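Local atomic coordinates of CDP-4-keto-6-deoxy-D-glucose-3-dehydrase (Yersinia pseudotuberculosis, PDB entry 3BB8), a protein that probably acts in making the 3,6-dideoxysugars of lipopolysaccharide as a pyridoxal-phosphate-dependent dehydrase of CDP-4-keto-6-deoxy-D-glucose, built on the aspartate aminotransferase fold. Residues M204-F216 with G227-I241. The protein carries 1 engineered substitution. Residues are numbered along the deposited sequence; the frame is centred on the assembly and turned at random.
Sequences MAGTFGDIGTVSF and GGAVFTQSAELKSII. With PLP (pyridoxal-5'-phosphate), chain C.
G212 pairs with F231, and V214 with A229, through reciprocal backbone hydrogen bonds that join strands 211-215 and 228-232, antiparallel at 159°. F216 N extends the pairing past the strand end with a bond to G227 O. At the other end, T232 OG1 donates to D210 O (2.8 Å), nearly in line with the carbonyl, and accepts from S234 N in an ST turn; S234 OG then caps helix 235-245 at L237 N (3.0 Å).

The F231 ring lies flat over G212, whose CA sits 3.9 Å from the ring centroid in a CH-pi contact. With CG between the backbone N and carbonyl carbon (chi1 49°), the ring folds back across the partner strand, and G212, having no side chain, lets it lie this close. G206 O meets its edge at CE1 (3.3 Å), and V214 CB approaches CE2 near the ring plane.

Beyond the strand, F216 lays CD1 and CE1 along the G227-A229 backbone, with CE1 4.1 Å from A229 CB. On the sheet face bearing I211 and T213, I211 CG2 packs on V230 CG1, while its CD1 meets L237 CB (3.6 Å) and I241 CD1 of the helix.

S215, on that same face, donates through OG to PLP O1P (2.6 Å), one of several cofactor contacts alongside G86, S87 and D194. Strand 228-232 flanks it, the antiparallel member between 211-215 and 79-83 in the largely parallel sheet of the aspartate aminotransferase fold.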
loop_
_atom_site.group_PDB
_atom_site.type_symbol
_atom_site.label_atom_id
_atom_site.label_comp_id
_atom_site.label_asym_id
_atom_site.label_seq_id
_atom_site.Cartn_x
_atom_site.Cartn_y
_atom_site.Cartn_z
ATOM N N MET A 204 -22.342 -16.228 3.231
ATOM C CA MET A 204 -21.303 -15.285 3.662
ATOM C C MET A 204 -21.176 -14.052 2.757
ATOM O O MET A 204 -21.133 -14.169 1.532
ATOM C CB MET A 204 -19.959 -16.008 3.720
ATOM C CG MET A 204 -18.843 -15.193 4.330
ATOM S SD MET A 204 -19.118 -14.899 6.080
ATOM C CE MET A 204 -18.551 -16.443 6.795
ATOM N N ALA A 205 -21.107 -12.873 3.368
ATOM C CA ALA A 205 -20.994 -11.619 2.618
ATOM C C ALA A 205 -19.682 -11.505 1.845
ATOM O O ALA A 205 -18.612 -11.764 2.383
ATOM C CB ALA A 205 -21.133 -10.435 3.563
ATOM N N GLY A 206 -19.773 -11.099 0.584
ATOM C CA GLY A 206 -18.584 -10.951 -0.228
ATOM C C GLY A 206 -18.451 -12.053 -1.254
ATOM O O GLY A 206 -17.544 -12.036 -2.093
ATOM N N THR A 207 -19.376 -13.004 -1.200
ATOM C CA THR A 207 -19.361 -14.130 -2.116
ATOM C C THR A 207 -20.563 -14.136 -3.060
ATOM O O THR A 207 -20.838 -15.138 -3.717
ATOM C CB THR A 207 -19.306 -15.454 -1.333
ATOM O OG1 THR A 207 -20.579 -15.716 -0.733
ATOM C CG2 THR A 207 -18.268 -15.355 -0.222
ATOM N N PHE A 208 -21.272 -13.016 -3.136
ATOM C CA PHE A 208 -22.427 -12.929 -4.024
ATOM C C PHE A 208 -22.008 -12.258 -5.325
ATOM O O PHE A 208 -22.597 -12.494 -6.382
ATOM C CB PHE A 208 -23.558 -12.105 -3.394
ATOM C CG PHE A 208 -24.141 -12.706 -2.137
ATOM C CD1 PHE A 208 -23.395 -12.775 -0.964
ATOM C CD2 PHE A 208 -25.455 -13.174 -2.122
ATOM C CE1 PHE A 208 -23.945 -13.295 0.204
ATOM C CE2 PHE A 208 -26.014 -13.698 -0.957
ATOM C CZ PHE A 208 -25.255 -13.756 0.209
ATOM N N GLY A 209 -20.990 -11.409 -5.241
ATOM C CA GLY A 209 -20.528 -10.711 -6.425
ATOM C C GLY A 209 -19.241 -11.267 -6.999
ATOM O O GLY A 209 -18.761 -12.323 -6.584
ATOM N N ASP A 210 -18.670 -10.542 -7.953
ATOM C CA ASP A 210 -17.437 -10.979 -8.584
ATOM C C ASP A 210 -16.202 -10.821 -7.700
ATOM O O ASP A 210 -15.406 -11.748 -7.592
ATOM C CB ASP A 210 -17.256 -10.244 -9.905
ATOM C CG ASP A 210 -18.488 -10.336 -10.774
ATOM O OD1 ASP A 210 -19.322 -9.405 -10.739
ATOM O OD2 ASP A 210 -18.637 -11.353 -11.478
ATOM N N ILE A 211 -16.031 -9.663 -7.069
ATOM C CA ILE A 211 -14.877 -9.458 -6.193
ATOM C C ILE A 211 -15.335 -8.997 -4.811
ATOM O O ILE A 211 -16.334 -8.306 -4.679
ATOM C CB ILE A 211 -13.909 -8.368 -6.721
ATOM C CG1 ILE A 211 -13.638 -8.534 -8.217
ATOM C CG2 ILE A 211 -12.612 -8.439 -5.944
ATOM C CD1 ILE A 211 -12.654 -9.611 -8.545
ATOM N N GLY A 212 -14.584 -9.385 -3.788
ATOM C CA GLY A 212 -14.890 -8.979 -2.430
ATOM C C GLY A 212 -13.644 -8.357 -1.807
ATOM O O GLY A 212 -12.519 -8.704 -2.193
ATOM N N THR A 213 -13.833 -7.439 -0.860
ATOM C CA THR A 213 -12.713 -6.776 -0.191
ATOM C C THR A 213 -12.993 -6.670 1.305
ATOM O O THR A 213 -14.148 -6.580 1.725
ATOM C CB THR A 213 -12.509 -5.351 -0.731
ATOM O OG1 THR A 213 -13.686 -4.575 -0.469
ATOM C CG2 THR A 213 -12.259 -5.376 -2.231
ATOM N N VAL A 214 -11.936 -6.686 2.105
ATOM C CA VAL A 214 -12.074 -6.579 3.549
ATOM C C VAL A 214 -10.862 -5.806 4.057
ATOM O O VAL A 214 -9.823 -5.750 3.379
ATOM C CB VAL A 214 -12.136 -7.990 4.220
ATOM C CG1 VAL A 214 -10.801 -8.695 4.089
ATOM C CG2 VAL A 214 -12.525 -7.854 5.691
ATOM N N SER A 215 -10.995 -5.203 5.235
ATOM C CA SER A 215 -9.916 -4.415 5.828
ATOM C C SER A 215 -9.406 -4.962 7.162
ATOM O O SER A 215 -10.157 -5.581 7.906
ATOM C CB SER A 215 -10.398 -2.979 6.042
ATOM O OG SER A 215 -9.526 -2.282 6.917
ATOM N N PHE A 216 -8.139 -4.719 7.479
ATOM C CA PHE A 216 -7.603 -5.186 8.757
ATOM C C PHE A 216 -7.016 -4.051 9.585
ATOM O O PHE A 216 -6.026 -4.229 10.303
ATOM C CB PHE A 216 -6.549 -6.275 8.543
ATOM C CG PHE A 216 -7.026 -7.405 7.698
ATOM C CD1 PHE A 216 -6.243 -7.880 6.646
ATOM C CD2 PHE A 216 -8.268 -7.981 7.922
ATOM C CE1 PHE A 216 -6.700 -8.917 5.826
ATOM C CE2 PHE A 216 -8.734 -9.019 7.105
ATOM C CZ PHE A 216 -7.944 -9.485 6.056
ATOM N N GLY A 227 -3.657 -3.445 6.766
ATOM C CA GLY A 227 -3.719 -4.574 5.865
ATOM C C GLY A 227 -5.139 -4.803 5.402
ATOM O O GLY A 227 -6.080 -4.252 5.979
ATOM N N GLY A 228 -5.297 -5.609 4.358
ATOM C CA GLY A 228 -6.615 -5.921 3.842
ATOM C C GLY A 228 -6.494 -7.090 2.883
ATOM O O GLY A 228 -5.411 -7.665 2.762
ATOM N N ALA A 229 -7.584 -7.436 2.190
ATOM C CA ALA A 229 -7.542 -8.531 1.247
ATOM C C ALA A 229 -8.618 -8.462 0.175
ATOM O O ALA A 229 -9.722 -7.952 0.405
ATOM C CB ALA A 229 -7.646 -9.871 1.993
ATOM N N VAL A 230 -8.266 -8.962 -1.007
ATOM C CA VAL A 230 -9.188 -9.047 -2.124
ATOM C C VAL A 230 -9.423 -10.554 -2.258
ATOM O O VAL A 230 -8.480 -11.344 -2.151
ATOM C CB VAL A 230 -8.571 -8.499 -3.435
ATOM C CG1 VAL A 230 -9.543 -8.684 -4.592
ATOM C CG2 VAL A 230 -8.258 -7.024 -3.282
ATOM N N PHE A 231 -10.678 -10.953 -2.440
ATOM C CA PHE A 231 -11.010 -12.355 -2.589
ATOM C C PHE A 231 -12.041 -12.530 -3.683
ATOM O O PHE A 231 -12.842 -11.630 -3.944
ATOM C CB PHE A 231 -11.480 -12.958 -1.255
ATOM C CG PHE A 231 -12.538 -12.158 -0.541
ATOM C CD1 PHE A 231 -13.882 -12.307 -0.862
ATOM C CD2 PHE A 231 -12.188 -11.305 0.507
ATOM C CE1 PHE A 231 -14.877 -11.623 -0.144
ATOM C CE2 PHE A 231 -13.167 -10.614 1.234
ATOM C CZ PHE A 231 -14.515 -10.775 0.909
ATOM N N THR A 232 -11.998 -13.682 -4.345
ATOM C CA THR A 232 -12.895 -13.943 -5.460
ATOM C C THR A 232 -13.035 -15.439 -5.673
ATOM O O THR A 232 -12.361 -16.236 -5.027
ATOM C CB THR A 232 -12.342 -13.295 -6.764
ATOM O OG1 THR A 232 -13.268 -13.487 -7.841
ATOM C CG2 THR A 232 -11.012 -13.921 -7.150
ATOM N N GLN A 233 -13.922 -15.822 -6.581
ATOM C CA GLN A 233 -14.123 -17.229 -6.870
ATOM C C GLN A 233 -13.596 -17.505 -8.265
ATOM O O GLN A 233 -13.494 -18.656 -8.693
ATOM C CB GLN A 233 -15.608 -17.562 -6.770
ATOM C CG GLN A 233 -16.231 -17.008 -5.496
ATOM C CD GLN A 233 -17.538 -17.668 -5.147
ATOM O OE1 GLN A 233 -17.570 -18.847 -4.778
ATOM N NE2 GLN A 233 -18.632 -16.918 -5.265
ATOM N N SER A 234 -13.243 -16.429 -8.960
ATOM C CA SER A 234 -12.726 -16.509 -10.313
ATOM C C SER A 234 -11.203 -16.537 -10.391
ATOM O O SER A 234 -10.527 -15.644 -9.885
ATOM C CB SER A 234 -13.239 -15.328 -11.122
ATOM O OG SER A 234 -12.455 -15.150 -12.285
ATOM N N ALA A 235 -10.674 -17.567 -11.042
ATOM C CA ALA A 235 -9.235 -17.712 -11.215
ATOM C C ALA A 235 -8.735 -16.599 -12.121
ATOM O O ALA A 235 -7.641 -16.080 -11.938
ATOM C CB ALA A 235 -8.914 -19.065 -11.830
ATOM N N GLU A 236 -9.538 -16.232 -13.105
ATOM C CA GLU A 236 -9.149 -15.165 -14.008
ATOM C C GLU A 236 -8.974 -13.833 -13.270
ATOM O O GLU A 236 -7.958 -13.163 -13.437
ATOM C CB GLU A 236 -10.183 -15.003 -15.110
ATOM C CG GLU A 236 -9.893 -13.852 -16.054
ATOM C CD GLU A 236 -10.943 -13.753 -17.128
ATOM O OE1 GLU A 236 -12.072 -14.166 -16.825
ATOM O OE2 GLU A 236 -10.657 -13.270 -18.248
ATOM N N LEU A 237 -9.958 -13.455 -12.454
ATOM C CA LEU A 237 -9.867 -12.204 -11.706
ATOM C C LEU A 237 -8.706 -12.254 -10.712
ATOM O O LEU A 237 -8.007 -11.268 -10.517
ATOM C CB LEU A 237 -11.177 -11.916 -10.959
ATOM C CG LEU A 237 -12.403 -11.644 -11.829
ATOM C CD1 LEU A 237 -13.589 -11.293 -10.945
ATOM C CD2 LEU A 237 -12.118 -10.524 -12.789
ATOM N N LYS A 238 -8.508 -13.412 -10.095
ATOM C CA LYS A 238 -7.439 -13.602 -9.134
ATOM C C LYS A 238 -6.100 -13.305 -9.801
ATOM O O LYS A 238 -5.236 -12.643 -9.214
ATOM C CB LYS A 238 -7.479 -15.039 -8.614
ATOM C CG LYS A 238 -6.434 -15.397 -7.567
ATOM C CD LYS A 238 -5.072 -15.639 -8.191
ATOM C CE LYS A 238 -4.123 -16.266 -7.190
ATOM N NZ LYS A 238 -2.823 -16.643 -7.820
ATOM N N SER A 239 -5.925 -13.789 -11.030
ATOM C CA SER A 239 -4.680 -13.550 -11.754
ATOM C C SER A 239 -4.497 -12.091 -12.137
ATOM O O SER A 239 -3.394 -11.570 -12.056
ATOM C CB SER A 239 -4.601 -14.424 -13.007
ATOM O OG SER A 239 -4.239 -15.740 -12.638
ATOM N N ILE A 240 -5.574 -11.438 -12.563
ATOM C CA ILE A 240 -5.494 -10.027 -12.923
ATOM C C ILE A 240 -5.100 -9.210 -11.681
ATOM O O ILE A 240 -4.155 -8.422 -11.735
ATOM C CB ILE A 240 -6.853 -9.503 -13.484
ATOM C CG1 ILE A 240 -7.024 -9.910 -14.953
ATOM C CG2 ILE A 240 -6.903 -7.983 -13.436
ATOM C CD1 ILE A 240 -6.819 -11.367 -15.234
ATOM N N ILE A 241 -5.819 -9.423 -10.572
ATOM C CA ILE A 241 -5.587 -8.715 -9.305
ATOM C C ILE A 241 -4.135 -8.800 -8.874
ATOM O O ILE A 241 -3.487 -7.777 -8.629
ATOM C CB ILE A 241 -6.411 -9.323 -8.126
ATOM C CG1 ILE A 241 -7.865 -9.528 -8.532
ATOM C CG2 ILE A 241 -6.334 -8.409 -6.889
ATOM C CD1 ILE A 241 -8.608 -8.276 -8.793
HETATM N N1 PLP C . -14.502 0.823 3.133
HETATM C C2 PLP C . -15.142 0.874 4.361
HETATM C C2A PLP C . -16.665 0.847 4.365
HETATM C C3 PLP C . -14.373 0.947 5.560
HETATM O O3 PLP C . -14.956 1.004 6.777
HETATM C C4 PLP C . -12.915 0.962 5.493
HETATM C C4A PLP C . -12.118 1.011 6.842
HETATM C C5 PLP C . -12.313 0.918 4.192
HETATM C C6 PLP C . -13.160 0.846 3.019
HETATM C C5A PLP C . -10.848 0.925 3.877
HETATM O O4P PLP C . -10.079 0.271 4.784
HETATM P P PLP C . -8.663 0.783 5.346
HETATM O O1P PLP C . -7.981 -0.445 5.910
HETATM O O2P PLP C . -9.038 1.858 6.525
HETATM O O3P PLP C . -7.863 1.455 4.225
#